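Local coordinates for protein putative (Helicobacter pylori, PDB 4O8S) that is a nucleotidyltransferase-superfamily protein that probably transfers nucleotide groups and is related to AbiEii toxins of type IV toxin-antitoxin systems, at residues 113-116 and 121-124; 108-113 and 126-131; 23-28 and 102-107; 37-42 and 153-158; 132-137 and 169-174. One frame throughout, in Å; residues are numbered along the deposited sequence.

Contact 1 of 5, residues 113-116 and 121-124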
# COMPACT_ATOMS: atom_id res chain seq x y z
N SER A 113 -5.04 -17.55 6.36
CA SER A 113 -4.39 -18.13 5.18
C SER A 113 -4.23 -17.11 4.04
O SER A 113 -3.69 -17.46 2.98
CB SER A 113 -5.15 -19.37 4.70
OG SER A 113 -6.47 -19.04 4.31
N GLU A 114 -4.69 -15.88 4.25
CA GLU A 114 -4.46 -14.79 3.28
C GLU A 114 -3.37 -13.84 3.77
O GLU A 114 -3.22 -12.74 3.24
CB GLU A 114 -5.74 -13.99 3.03
CG GLU A 114 -6.87 -14.77 2.38
CD GLU A 114 -6.37 -15.87 1.44
OE1 GLU A 114 -5.93 -15.55 0.31
OE2 GLU A 114 -6.43 -17.06 1.84
N VAL A 115 -2.62 -14.27 4.77
CA VAL A 115 -1.54 -13.46 5.32
C VAL A 115 -0.18 -14.00 4.89
O VAL A 115 0.07 -15.20 5.02
CB VAL A 115 -1.61 -13.44 6.86
CG1 VAL A 115 -0.46 -12.62 7.46
CG2 VAL A 115 -2.96 -12.90 7.32
N ASN A 116 0.69 -13.12 4.38
CA ASN A 116 2.10 -13.44 4.17
C ASN A 116 2.92 -12.97 5.35
O ASN A 116 2.50 -12.04 6.07
CB ASN A 116 2.67 -12.72 2.93
CG ASN A 116 2.18 -13.31 1.63
OD1 ASN A 116 1.71 -14.46 1.59
ND2 ASN A 116 2.31 -12.54 0.54
N MSE A 121 7.33 -9.71 9.23
CA MSE A 121 6.16 -8.81 9.26
C MSE A 121 4.96 -9.44 8.59
O MSE A 121 5.08 -9.95 7.47
CB MSE A 121 6.50 -7.50 8.55
CG MSE A 121 7.65 -6.76 9.19
SE MSE A 121 8.07 -5.10 8.15
CE MSE A 121 9.07 -5.92 6.68
N ARG A 122 3.81 -9.39 9.26
CA ARG A 122 2.55 -9.87 8.70
C ARG A 122 1.99 -8.84 7.71
O ARG A 122 1.72 -7.68 8.08
CB ARG A 122 1.53 -10.13 9.81
CG ARG A 122 1.92 -11.28 10.77
CD ARG A 122 1.01 -11.32 12.01
NE ARG A 122 -0.41 -11.17 11.70
CZ ARG A 122 -1.20 -12.16 11.29
NH1 ARG A 122 -0.70 -13.39 11.13
NH2 ARG A 122 -2.48 -11.94 11.03
N ILE A 123 1.84 -9.25 6.46
CA ILE A 123 1.52 -8.31 5.38
C ILE A 123 0.49 -8.95 4.47
O ILE A 123 0.49 -10.18 4.29
CB ILE A 123 2.81 -7.96 4.59
CG1 ILE A 123 3.83 -7.27 5.49
CG2 ILE A 123 2.52 -7.03 3.42
CD1 ILE A 123 4.99 -6.59 4.71
N ALA A 124 -0.39 -8.13 3.89
CA ALA A 124 -1.43 -8.62 2.98
C ALA A 124 -0.80 -9.19 1.71
O ALA A 124 0.27 -8.72 1.29
CB ALA A 124 -2.37 -7.48 2.60

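Contact 2 of 5, residues 108-113 and 126-131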
# COMPACT_ATOMS: atom_id res chain seq x y z
N ASP A 108 -12.47 -6.36 8.46
CA ASP A 108 -12.08 -6.28 7.07
C ASP A 108 -11.30 -7.57 6.89
O ASP A 108 -11.18 -8.12 5.79
CB ASP A 108 -11.14 -5.09 6.90
CG ASP A 108 -11.28 -4.40 5.56
OD1 ASP A 108 -11.36 -5.09 4.52
OD2 ASP A 108 -11.28 -3.14 5.55
N ALA A 109 -10.83 -8.06 8.04
CA ALA A 109 -9.70 -8.98 8.16
C ALA A 109 -9.61 -10.13 7.17
O ALA A 109 -10.60 -10.83 6.91
CB ALA A 109 -9.61 -9.52 9.58
N PRO A 110 -8.40 -10.33 6.62
CA PRO A 110 -8.13 -11.50 5.79
C PRO A 110 -8.18 -12.75 6.66
O PRO A 110 -7.92 -12.67 7.87
CB PRO A 110 -6.69 -11.26 5.31
CG PRO A 110 -6.08 -10.36 6.35
CD PRO A 110 -7.21 -9.48 6.82
N LYS A 111 -8.55 -13.88 6.07
CA LYS A 111 -8.38 -15.16 6.74
C LYS A 111 -6.89 -15.33 7.03
O LYS A 111 -6.04 -14.78 6.32
CB LYS A 111 -8.89 -16.31 5.86
CG LYS A 111 -10.40 -16.29 5.62
CD LYS A 111 -10.85 -17.41 4.69
CE LYS A 111 -10.46 -18.79 5.23
NZ LYS A 111 -11.14 -19.91 4.49
N GLU A 112 -6.56 -16.07 8.09
CA GLU A 112 -5.16 -16.28 8.44
C GLU A 112 -4.35 -16.88 7.28
O GLU A 112 -3.13 -16.72 7.21
CB GLU A 112 -5.04 -17.14 9.70
CG GLU A 112 -3.74 -16.95 10.46
CD GLU A 112 -3.47 -15.50 10.84
OE1 GLU A 112 -4.44 -14.73 11.06
OE2 GLU A 112 -2.29 -15.11 10.90
N SER A 113 -5.04 -17.55 6.36
CA SER A 113 -4.39 -18.13 5.18
C SER A 113 -4.23 -17.11 4.04
O SER A 113 -3.69 -17.46 2.98
CB SER A 113 -5.15 -19.37 4.70
OG SER A 113 -6.47 -19.04 4.31
N ILE A 126 -0.31 -9.78 -2.34
CA ILE A 126 -0.28 -8.83 -3.44
C ILE A 126 -1.64 -8.69 -4.10
O ILE A 126 -2.07 -7.56 -4.44
CB ILE A 126 0.75 -9.26 -4.52
CG1 ILE A 126 2.17 -9.09 -4.02
CG2 ILE A 126 0.57 -8.44 -5.80
CD1 ILE A 126 2.59 -7.65 -3.97
N GLU A 127 -2.33 -9.80 -4.29
CA GLU A 127 -3.61 -9.72 -5.01
C GLU A 127 -4.65 -8.91 -4.23
O GLU A 127 -5.48 -8.24 -4.82
CB GLU A 127 -4.13 -11.11 -5.43
CG GLU A 127 -4.30 -12.14 -4.33
CD GLU A 127 -5.25 -13.28 -4.71
OE1 GLU A 127 -5.75 -13.98 -3.79
OE2 GLU A 127 -5.50 -13.47 -5.93
N ARG A 128 -4.57 -8.94 -2.90
CA ARG A 128 -5.48 -8.13 -2.09
C ARG A 128 -5.10 -6.64 -2.22
O ARG A 128 -5.96 -5.77 -2.33
CB ARG A 128 -5.41 -8.58 -0.63
CG ARG A 128 -6.47 -7.99 0.33
CD ARG A 128 -6.33 -8.67 1.70
NE ARG A 128 -7.17 -8.11 2.77
CZ ARG A 128 -8.24 -8.73 3.29
NH1 ARG A 128 -8.62 -9.92 2.84
NH2 ARG A 128 -8.93 -8.15 4.27
N ILE A 129 -3.80 -6.36 -2.24
CA ILE A 129 -3.37 -4.99 -2.44
C ILE A 129 -3.84 -4.44 -3.80
O ILE A 129 -4.32 -3.31 -3.88
CB ILE A 129 -1.85 -4.84 -2.27
CG1 ILE A 129 -1.47 -5.29 -0.85
CG2 ILE A 129 -1.44 -3.39 -2.52
CD1 ILE A 129 0.02 -5.56 -0.63
N ILE A 130 -3.71 -5.25 -4.85
CA ILE A 130 -4.16 -4.85 -6.19
C ILE A 130 -5.66 -4.55 -6.16
O ILE A 130 -6.10 -3.51 -6.66
CB ILE A 130 -3.92 -5.99 -7.23
CG1 ILE A 130 -2.42 -6.30 -7.37
CG2 ILE A 130 -4.45 -5.58 -8.59
CD1 ILE A 130 -2.14 -7.45 -8.31
N ASP A 131 -6.43 -5.48 -5.61
CA ASP A 131 -7.89 -5.39 -5.53
C ASP A 131 -8.31 -4.10 -4.82
O ASP A 131 -9.15 -3.34 -5.32
CB ASP A 131 -8.42 -6.63 -4.80
CG ASP A 131 -9.94 -6.75 -4.82
OD1 ASP A 131 -10.60 -6.26 -5.77
OD2 ASP A 131 -10.48 -7.38 -3.88
O HOH W 1 -8.37 -5.11 3.41

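Contact 3 of 5, residues 23-28 and 102-107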
# COMPACT_ATOMS: atom_id res chain seq x y z
N THR A 23 0.64 -10.68 16.75
CA THR A 23 -0.78 -10.32 16.88
C THR A 23 -1.49 -10.67 15.58
O THR A 23 -0.84 -11.12 14.63
CB THR A 23 -0.95 -8.83 17.15
OG1 THR A 23 -0.73 -8.11 15.93
CG2 THR A 23 0.04 -8.36 18.22
N PRO A 24 -2.83 -10.48 15.51
CA PRO A 24 -3.44 -10.78 14.21
C PRO A 24 -3.42 -9.60 13.23
O PRO A 24 -4.05 -9.69 12.17
CB PRO A 24 -4.90 -11.13 14.57
CG PRO A 24 -4.93 -11.24 16.10
CD PRO A 24 -3.85 -10.32 16.56
N MSE A 25 -2.74 -8.51 13.59
CA MSE A 25 -2.63 -7.33 12.72
C MSE A 25 -1.95 -7.65 11.38
O MSE A 25 -0.90 -8.27 11.35
CB MSE A 25 -1.79 -6.26 13.43
CG MSE A 25 -2.43 -5.75 14.69
SE MSE A 25 -3.63 -4.21 14.30
CE MSE A 25 -2.34 -2.77 14.30
N VAL A 26 -2.56 -7.20 10.28
CA VAL A 26 -2.00 -7.41 8.94
C VAL A 26 -1.80 -6.06 8.26
O VAL A 26 -2.78 -5.31 8.03
CB VAL A 26 -2.97 -8.22 8.06
CG1 VAL A 26 -2.33 -8.54 6.68
CG2 VAL A 26 -3.42 -9.50 8.80
N LEU A 27 -0.54 -5.73 7.94
CA LEU A 27 -0.21 -4.50 7.20
C LEU A 27 -0.70 -4.61 5.77
O LEU A 27 -0.51 -5.64 5.12
CB LEU A 27 1.30 -4.26 7.20
CG LEU A 27 1.90 -2.95 6.67
CD1 LEU A 27 1.61 -1.80 7.64
CD2 LEU A 27 3.42 -3.11 6.45
N LYS A 28 -1.35 -3.55 5.28
CA LYS A 28 -1.84 -3.54 3.92
C LYS A 28 -1.46 -2.25 3.23
O LYS A 28 -0.64 -1.47 3.74
CB LYS A 28 -3.37 -3.71 3.89
CG LYS A 28 -4.09 -2.62 4.68
CD LYS A 28 -5.62 -2.77 4.59
CE LYS A 28 -6.30 -1.68 5.43
NZ LYS A 28 -7.78 -1.79 5.36
N LEU A 102 -1.40 5.96 12.00
CA LEU A 102 -1.61 4.52 12.08
C LEU A 102 -3.10 4.26 12.08
O LEU A 102 -3.82 4.73 12.96
CB LEU A 102 -0.96 3.94 13.34
CG LEU A 102 -0.71 2.44 13.45
CD1 LEU A 102 0.30 2.18 14.54
CD2 LEU A 102 -2.00 1.68 13.77
N GLU A 103 -3.57 3.52 11.08
CA GLU A 103 -4.98 3.20 10.97
C GLU A 103 -5.25 1.71 10.96
O GLU A 103 -4.48 0.92 10.39
CB GLU A 103 -5.56 3.82 9.71
CG GLU A 103 -5.69 5.33 9.75
CD GLU A 103 -6.84 5.80 8.88
OE1 GLU A 103 -7.85 5.05 8.77
OE2 GLU A 103 -6.74 6.91 8.31
N ILE A 104 -6.36 1.32 11.58
CA ILE A 104 -6.76 -0.08 11.59
C ILE A 104 -8.22 -0.19 11.17
O ILE A 104 -9.07 0.61 11.61
CB ILE A 104 -6.61 -0.69 13.00
CG1 ILE A 104 -5.32 -0.22 13.66
CG2 ILE A 104 -6.69 -2.22 12.93
CD1 ILE A 104 -5.15 -0.71 15.09
N SER A 105 -8.51 -1.19 10.34
CA SER A 105 -9.89 -1.57 10.04
C SER A 105 -10.17 -2.95 10.64
O SER A 105 -9.39 -3.88 10.43
CB SER A 105 -10.12 -1.58 8.52
OG SER A 105 -11.35 -2.26 8.23
N TYR A 106 -11.27 -3.07 11.41
CA TYR A 106 -11.67 -4.35 12.02
C TYR A 106 -12.72 -5.09 11.17
O TYR A 106 -13.44 -4.44 10.41
CB TYR A 106 -12.14 -4.12 13.48
CG TYR A 106 -11.09 -3.43 14.33
CD1 TYR A 106 -10.02 -4.15 14.86
CD2 TYR A 106 -11.14 -2.07 14.58
CE1 TYR A 106 -9.04 -3.55 15.61
CE2 TYR A 106 -10.14 -1.44 15.34
CZ TYR A 106 -9.10 -2.20 15.84
OH TYR A 106 -8.10 -1.61 16.60
N ARG A 107 -12.78 -6.42 11.25
CA ARG A 107 -13.66 -7.26 10.39
C ARG A 107 -13.57 -6.98 8.87
O ARG A 107 -14.49 -7.29 8.10
CB ARG A 107 -15.12 -7.25 10.87
CG ARG A 107 -15.93 -8.50 10.49
CD ARG A 107 -15.56 -9.71 11.34
NE ARG A 107 -14.70 -10.67 10.65
CZ ARG A 107 -14.23 -11.77 11.21
NH1 ARG A 107 -14.53 -12.06 12.47
NH2 ARG A 107 -13.45 -12.60 10.52

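Contact 4 of 5, residues 37-42 and 153-158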
# COMPACT_ATOMS: atom_id res chain seq x y z
N TYR A 37 7.34 -5.39 -0.39
CA TYR A 37 7.40 -5.82 -1.78
C TYR A 37 8.29 -5.00 -2.71
O TYR A 37 8.22 -5.16 -3.93
CB TYR A 37 5.99 -5.93 -2.35
CG TYR A 37 5.11 -6.93 -1.60
CD1 TYR A 37 5.35 -8.30 -1.70
CD2 TYR A 37 4.04 -6.50 -0.82
CE1 TYR A 37 4.55 -9.22 -1.03
CE2 TYR A 37 3.23 -7.40 -0.14
CZ TYR A 37 3.49 -8.76 -0.25
OH TYR A 37 2.69 -9.68 0.40
N GLY A 38 9.11 -4.12 -2.15
CA GLY A 38 10.10 -3.40 -2.94
C GLY A 38 9.61 -2.18 -3.71
O GLY A 38 10.23 -1.76 -4.70
N LEU A 39 8.49 -1.60 -3.27
CA LEU A 39 7.99 -0.40 -3.94
C LEU A 39 9.09 0.67 -4.01
O LEU A 39 9.78 0.92 -3.02
CB LEU A 39 6.78 0.17 -3.16
CG LEU A 39 6.11 1.43 -3.73
CD1 LEU A 39 5.43 1.14 -5.05
CD2 LEU A 39 5.09 1.97 -2.71
N ASN A 40 9.25 1.31 -5.17
CA ASN A 40 10.35 2.27 -5.34
C ASN A 40 9.93 3.74 -5.19
O ASN A 40 10.40 4.61 -5.94
CB ASN A 40 11.08 2.03 -6.67
CG ASN A 40 10.17 2.19 -7.86
OD1 ASN A 40 8.96 1.95 -7.77
ND2 ASN A 40 10.74 2.60 -8.99
N ARG A 41 9.04 4.00 -4.24
CA ARG A 41 8.79 5.37 -3.78
C ARG A 41 8.60 5.20 -2.29
O ARG A 41 8.31 4.09 -1.82
CB ARG A 41 7.52 5.94 -4.42
CG ARG A 41 6.22 5.25 -3.99
CD ARG A 41 4.99 6.03 -4.47
NE ARG A 41 3.73 5.42 -4.05
CZ ARG A 41 3.19 5.59 -2.85
NH1 ARG A 41 3.82 6.36 -1.96
NH2 ARG A 41 2.04 5.01 -2.52
N PHE A 42 8.79 6.26 -1.53
CA PHE A 42 8.59 6.22 -0.09
C PHE A 42 7.10 6.17 0.25
O PHE A 42 6.26 6.55 -0.58
CB PHE A 42 9.23 7.45 0.56
CG PHE A 42 9.49 7.29 2.03
CD1 PHE A 42 10.17 6.18 2.52
CD2 PHE A 42 9.08 8.27 2.94
CE1 PHE A 42 10.42 6.04 3.89
CE2 PHE A 42 9.33 8.14 4.30
CZ PHE A 42 10.00 7.02 4.78
N LEU A 153 -0.07 0.95 -9.07
CA LEU A 153 -0.65 -0.03 -9.98
C LEU A 153 0.30 -0.34 -11.14
O LEU A 153 0.39 -1.48 -11.59
CB LEU A 153 -2.01 0.42 -10.52
CG LEU A 153 -3.18 0.17 -9.55
CD1 LEU A 153 -4.48 0.71 -10.13
CD2 LEU A 153 -3.30 -1.32 -9.26
N HIS A 154 1.02 0.68 -11.61
CA HIS A 154 2.04 0.51 -12.63
C HIS A 154 3.17 -0.37 -12.10
O HIS A 154 3.61 -1.30 -12.77
CB HIS A 154 2.55 1.89 -13.07
CG HIS A 154 3.75 1.83 -13.96
ND1 HIS A 154 5.04 1.77 -13.47
CD2 HIS A 154 3.86 1.85 -15.31
CE1 HIS A 154 5.89 1.74 -14.48
NE2 HIS A 154 5.20 1.78 -15.61
N PHE A 155 3.62 -0.08 -10.87
CA PHE A 155 4.65 -0.88 -10.22
C PHE A 155 4.22 -2.33 -10.11
O PHE A 155 5.02 -3.27 -10.34
CB PHE A 155 4.90 -0.34 -8.80
CG PHE A 155 5.73 -1.25 -7.94
CD1 PHE A 155 7.12 -1.23 -8.02
CD2 PHE A 155 5.12 -2.14 -7.05
CE1 PHE A 155 7.89 -2.07 -7.24
CE2 PHE A 155 5.89 -3.00 -6.26
CZ PHE A 155 7.28 -2.97 -6.35
N LEU A 156 2.96 -2.53 -9.73
CA LEU A 156 2.41 -3.88 -9.57
C LEU A 156 2.31 -4.62 -10.91
O LEU A 156 2.71 -5.77 -11.00
CB LEU A 156 1.04 -3.81 -8.89
CG LEU A 156 1.17 -3.51 -7.38
CD1 LEU A 156 -0.14 -3.05 -6.81
CD2 LEU A 156 1.66 -4.76 -6.63
N ALA A 157 1.78 -3.97 -11.94
CA ALA A 157 1.68 -4.60 -13.25
C ALA A 157 3.06 -4.92 -13.82
O ALA A 157 3.26 -5.95 -14.49
CB ALA A 157 0.91 -3.68 -14.22
N LYS A 158 4.03 -4.06 -13.54
CA LYS A 158 5.37 -4.23 -14.09
C LYS A 158 6.16 -5.33 -13.38
O LYS A 158 6.87 -6.11 -14.03
CB LYS A 158 6.15 -2.91 -14.00
CG LYS A 158 7.47 -2.88 -14.80
CD LYS A 158 8.20 -1.54 -14.59
CE LYS A 158 9.47 -1.45 -15.44
NZ LYS A 158 9.22 -0.74 -16.74

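Contact 5 of 5, residues 132-137 and 169-174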
# COMPACT_ATOMS: atom_id res chain seq x y z
N ASN A 132 -7.69 -3.82 -3.68
CA ASN A 132 -7.98 -2.60 -2.95
C ASN A 132 -7.53 -1.33 -3.66
O ASN A 132 -8.15 -0.28 -3.50
CB ASN A 132 -7.38 -2.65 -1.54
CG ASN A 132 -8.03 -3.72 -0.68
OD1 ASN A 132 -9.10 -4.24 -1.02
ND2 ASN A 132 -7.40 -4.05 0.44
N LYS A 133 -6.45 -1.40 -4.43
CA LYS A 133 -6.02 -0.22 -5.19
C LYS A 133 -7.03 0.10 -6.29
O LYS A 133 -7.38 1.26 -6.51
CB LYS A 133 -4.63 -0.45 -5.80
CG LYS A 133 -3.48 -0.06 -4.89
CD LYS A 133 -3.27 1.44 -4.93
CE LYS A 133 -2.29 1.88 -3.85
NZ LYS A 133 -2.00 3.35 -3.96
N LEU A 134 -7.50 -0.93 -6.97
CA LEU A 134 -8.46 -0.72 -8.06
C LEU A 134 -9.79 -0.18 -7.53
O LEU A 134 -10.39 0.70 -8.16
CB LEU A 134 -8.67 -2.01 -8.85
CG LEU A 134 -7.46 -2.36 -9.73
CD1 LEU A 134 -7.54 -3.79 -10.23
CD2 LEU A 134 -7.37 -1.38 -10.89
N CYS A 135 -10.24 -0.69 -6.38
CA CYS A 135 -11.45 -0.17 -5.75
C CYS A 135 -11.30 1.31 -5.46
O CYS A 135 -12.17 2.11 -5.80
CB CYS A 135 -11.75 -0.92 -4.45
SG CYS A 135 -12.35 -2.59 -4.71
N ALA A 136 -10.18 1.68 -4.86
CA ALA A 136 -9.97 3.05 -4.41
C ALA A 136 -9.82 4.05 -5.55
O ALA A 136 -10.17 5.22 -5.39
CB ALA A 136 -8.74 3.14 -3.48
N CYS A 137 -9.25 3.63 -6.67
CA CYS A 137 -9.00 4.61 -7.73
C CYS A 137 -9.88 4.42 -8.94
O CYS A 137 -9.89 5.27 -9.83
CB CYS A 137 -7.53 4.59 -8.15
SG CYS A 137 -7.08 3.19 -9.22
N ALA A 169 -7.00 -8.11 -13.99
CA ALA A 169 -6.45 -7.64 -15.26
C ALA A 169 -7.50 -6.88 -16.05
O ALA A 169 -7.22 -5.82 -16.63
CB ALA A 169 -5.91 -8.80 -16.08
N SER A 170 -8.71 -7.42 -16.08
CA SER A 170 -9.78 -6.78 -16.83
C SER A 170 -10.07 -5.40 -16.28
O SER A 170 -10.24 -4.43 -17.04
CB SER A 170 -11.05 -7.64 -16.82
OG SER A 170 -12.09 -6.97 -17.52
N ARG A 171 -10.12 -5.29 -14.96
CA ARG A 171 -10.36 -4.00 -14.31
C ARG A 171 -9.19 -3.04 -14.53
O ARG A 171 -9.39 -1.84 -14.74
CB ARG A 171 -10.61 -4.20 -12.81
CG ARG A 171 -11.84 -5.07 -12.49
CD ARG A 171 -11.78 -5.64 -11.07
NE ARG A 171 -11.88 -4.60 -10.05
CZ ARG A 171 -11.55 -4.77 -8.77
NH1 ARG A 171 -11.09 -5.95 -8.34
NH2 ARG A 171 -11.66 -3.76 -7.90
N LEU A 172 -7.97 -3.56 -14.50
CA LEU A 172 -6.78 -2.73 -14.69
C LEU A 172 -6.78 -2.16 -16.10
O LEU A 172 -6.48 -0.98 -16.30
CB LEU A 172 -5.51 -3.54 -14.46
CG LEU A 172 -4.20 -2.77 -14.62
CD1 LEU A 172 -3.99 -1.81 -13.45
CD2 LEU A 172 -3.03 -3.74 -14.74
N LYS A 173 -7.13 -3.01 -17.07
CA LYS A 173 -7.27 -2.62 -18.48
C LYS A 173 -8.32 -1.53 -18.63
O LYS A 173 -8.09 -0.52 -19.30
CB LYS A 173 -7.64 -3.85 -19.32
CG LYS A 173 -7.68 -3.61 -20.83
CD LYS A 173 -7.96 -4.91 -21.59
CE LYS A 173 -8.17 -4.64 -23.08
NZ LYS A 173 -8.35 -5.90 -23.88
N ASP A 174 -9.47 -1.73 -17.99
CA ASP A 174 -10.56 -0.76 -18.02
C ASP A 174 -10.09 0.59 -17.46
O ASP A 174 -10.35 1.65 -18.03
CB ASP A 174 -11.73 -1.30 -17.19
CG ASP A 174 -13.08 -0.77 -17.65
OD1 ASP A 174 -13.18 0.40 -18.08
OD2 ASP A 174 -14.06 -1.55 -17.58

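Contact 1 of 5, residues 113-116 and 121-124
Val115 lies against one face of the Arg122 guanidinium, and the two side chains cross at a slant. CG1 of Val115 sits above the rim of the flat group, 3.8 Å from Arg122 NH1, while Val115 CG2 approaches Arg122 NH2 at 3.9 Å. Both methyls of the valine are thus used. A bend at chi3 (45°) turns the arginine chain back over the valine. Polar partners hold the guanidinium there: NH1 forms a salt bridge with Glu112, and NE and NH2 donate to the carbonyl oxygens of Met25 and Pro24.

On the other face of the strand pair, Asn116 and Ile123 stand side by side. Their backbones make an antiparallel hydrogen-bonded pair, in which Asn116 N donates to Ile123 O at 2.9 Å and Ile123 N returns a straighter bond (166°) to Asn116 O at 2.9 Å. The same Asn116 oxygen also receives a CH contact from Arg122 CA at 3.4 Å. The asparagine amide turns to Tyr37, its ND2 bonding to the tyrosine OH, which in turn bonds to Ala124 O.

Because the backbones of Arg122 and Ala124 also bond to Leu27, strand 121-124 lies between its partner 115-118 and strand 26-27. The arrangement is that of a tight beta hairpin attached to the edge of a nucleotidyltransferase-type core.

Contact 2 of 5, residues 108-113 and 126-131
Arg128 reaches across to Asp108 and Pro110 with CG anti to its backbone N (chi1 -170°), and an almost fully extended chain as far as NE carries the guanidinium well clear of helix 126-139. There it lies over the Pro110 ring. Pro110 CB is 3.4 Å from Arg128 NH1, and Pro110 CD is 3.4 Å from Arg128 NH2, both beneath one face of the flat group.

The edge of the guanidinium serves a different partner. Arg128 NH2 donates to Asp108 O at 2.7 Å, and the oxygen lies close to the guanidinium plane. The bond is short but bent, with 136° at the hydrogen, and the donor stands above the carbonyl plane instead of on a lone pair. The carboxylate of Asp108, in a poorly ordered residue, is held less directly: OD1 is 3.9 Å from Arg128 NH2, well out of the guanidinium plane, which leaves a long ion pair. A water weakly links the two groups, at 3.2 Å from Asp108 OD1.

NH2 also forms a salt bridge with Asp49, and Asp108 OD2 bonds to Ser105 OG. With the carboxylates of Asp108 and Asp49 close together, Arg128, together with Lys28, probably offsets part of the repulsion between them, while the proline gives the arginine cation an apolar platform and the backbone carbonyl supplies the directional bond.

Contact 3 of 5, residues 23-28 and 102-107
Met25, present as selenomethionine, and Ile104 form the close-packed half of this contact, their side chains crossing at about a right angle. The Met25 chain folds at chi2 (-89°) and again at chi3, which lays its end against the isoleucine branches: Met25 CE comes to 3.6 Å from Ile104 CD1, and Met25 SE rests 3.9 Å from Ile104 CG2. Leu102 CD2 only borders the Met25 CE methyl, at 4.5 Å. Everything in this half is apolar and buried.

Lys28 and Ser105 make the looser half, on the opposite face of strand 98-106 and partly open to solvent. The lysine chain is extended beyond CG and brings NZ to 3.9 Å from Ser105 CB, a van der Waals approach and little more. Its charge is directed elsewhere, in a salt bridge to Asp49, while Ser105 OG bonds to Asp108.

The touching parts, 25-28 and 102-105, run at 97° to each other and their backbones stay apart, because strand 46-50 lies between them, pairing antiparallel with strand 26-27 and parallel with strand 98-106. Met25 passes over it along Phe48. On this apolar face Leu56 of helix 56-63 covers both Met25 and Ile104, and Leu20 adds to the packing on Met25.

Contact 4 of 5, residues 37-42 and 153-158
Phe155 projects from helix 147-159 into the bend 37-42, its CG anti to the backbone N (chi1 168°), and Leu39 accompanies it from base to tip, with Asn40, Gly38 and Tyr37 added in turn. At the base, CB lies 4.1 Å from Leu39 CD1. That methyl then approaches Phe155 CG at 3.8 Å. Farther out, two oxygens approach the ring obliquely: Asn40 OD1 is 3.7 Å from Phe155 CD1, the amide being inclined 33° to the ring plane, and Gly38 O comes to 3.5 Å from Phe155 CE1. At the tip, CZ meets Tyr37 O at 3.4 Å, with the oxygen near the ring plane, so the aromatic edge faces a carbonyl that also accepts from Tyr160 OH. Over one ring face stands the Leu39 backbone: its CA is 3.9 Å from the centroid, a CH-pi contact. Much of what the bend offers the ring is thus main chain, and the chain turns at Gly38 with a positive phi (81°).

The bend follows helix 29-36 and leads on to strand 46-50. Tyr37 at its start packs on Ile126 and Ile129 of helix 126-139, Asn40 leans on Phe151 one turn earlier in the helix of Phe155, and His154, Ala157 and Lys158 of that helix meet the long helix 202-231.

Contact 5 of 5, residues 132-137 and 169-174
Leu134 and Leu172 mark the nearest approach of two helical segments whose axes come within 10.6 Å and run in roughly the same sense, 34° apart. Their CA atoms are 7.1 Å from each other. Helix 132-137 widens to a pi-type turn at 135-137, whereas 169-174 is regular.

Leu134 points at the neighbouring helix and divides its atoms between two partners. CD2 lies 4.1 Å from Leu172 CA and 4.3 Å from Leu172 CD1, a rather loose apolar meeting. Leu134 CD1 lies 4.0 Å from Arg171 CB, and Leu134 CB sits over one face of the guanidinium, 3.6 Å from Arg171 NH2. The arginine chain kinks about its CG-CD bond (chi3 66°), which lays the guanidinium against the leucine, with Cys135 SG at the guanidinium edge, 3.5 Å from Arg171 NH2. The flat group is steadied from beyond the two segments by salt bridges from NH1 to Asp131 and from NE to Asp139, both on helix 126-139, so that this partly exposed end adds ionic ties to the apolar packing.

On the buried side the helix pair is closed by two others: Leu134 and Cys137 rest on Leu153 of helix 147-159, and Leu172 packs on Leu209 and Ala213 of helix 202-231.

How the contacts relate
Contacts 1, 2 and 3 lie close together, around the strand 26-27 edge of the sheet, with centres 8 to 11 Å apart, and contact 1 shares Ser113 with contact 2. Pro110 of contact 2 touches both others, its CG lying 3.7 Å from Val26 CG2 of contact 3 and 4.1 Å from Val115 CG2 of contact 1. Contacts 2 and 3 both send a charge to Asp49 on strand 46-50, a strand that in nucleotidyltransferases commonly bears active-site acids, which would place contacts 2 and 3 near a probable active site. Tyr37 of contact 4 reaches contact 1 through its OH, 2.7 Å from Ala124 O. Contacts 4 and 5, centres about 15 Å apart, meet among the helices.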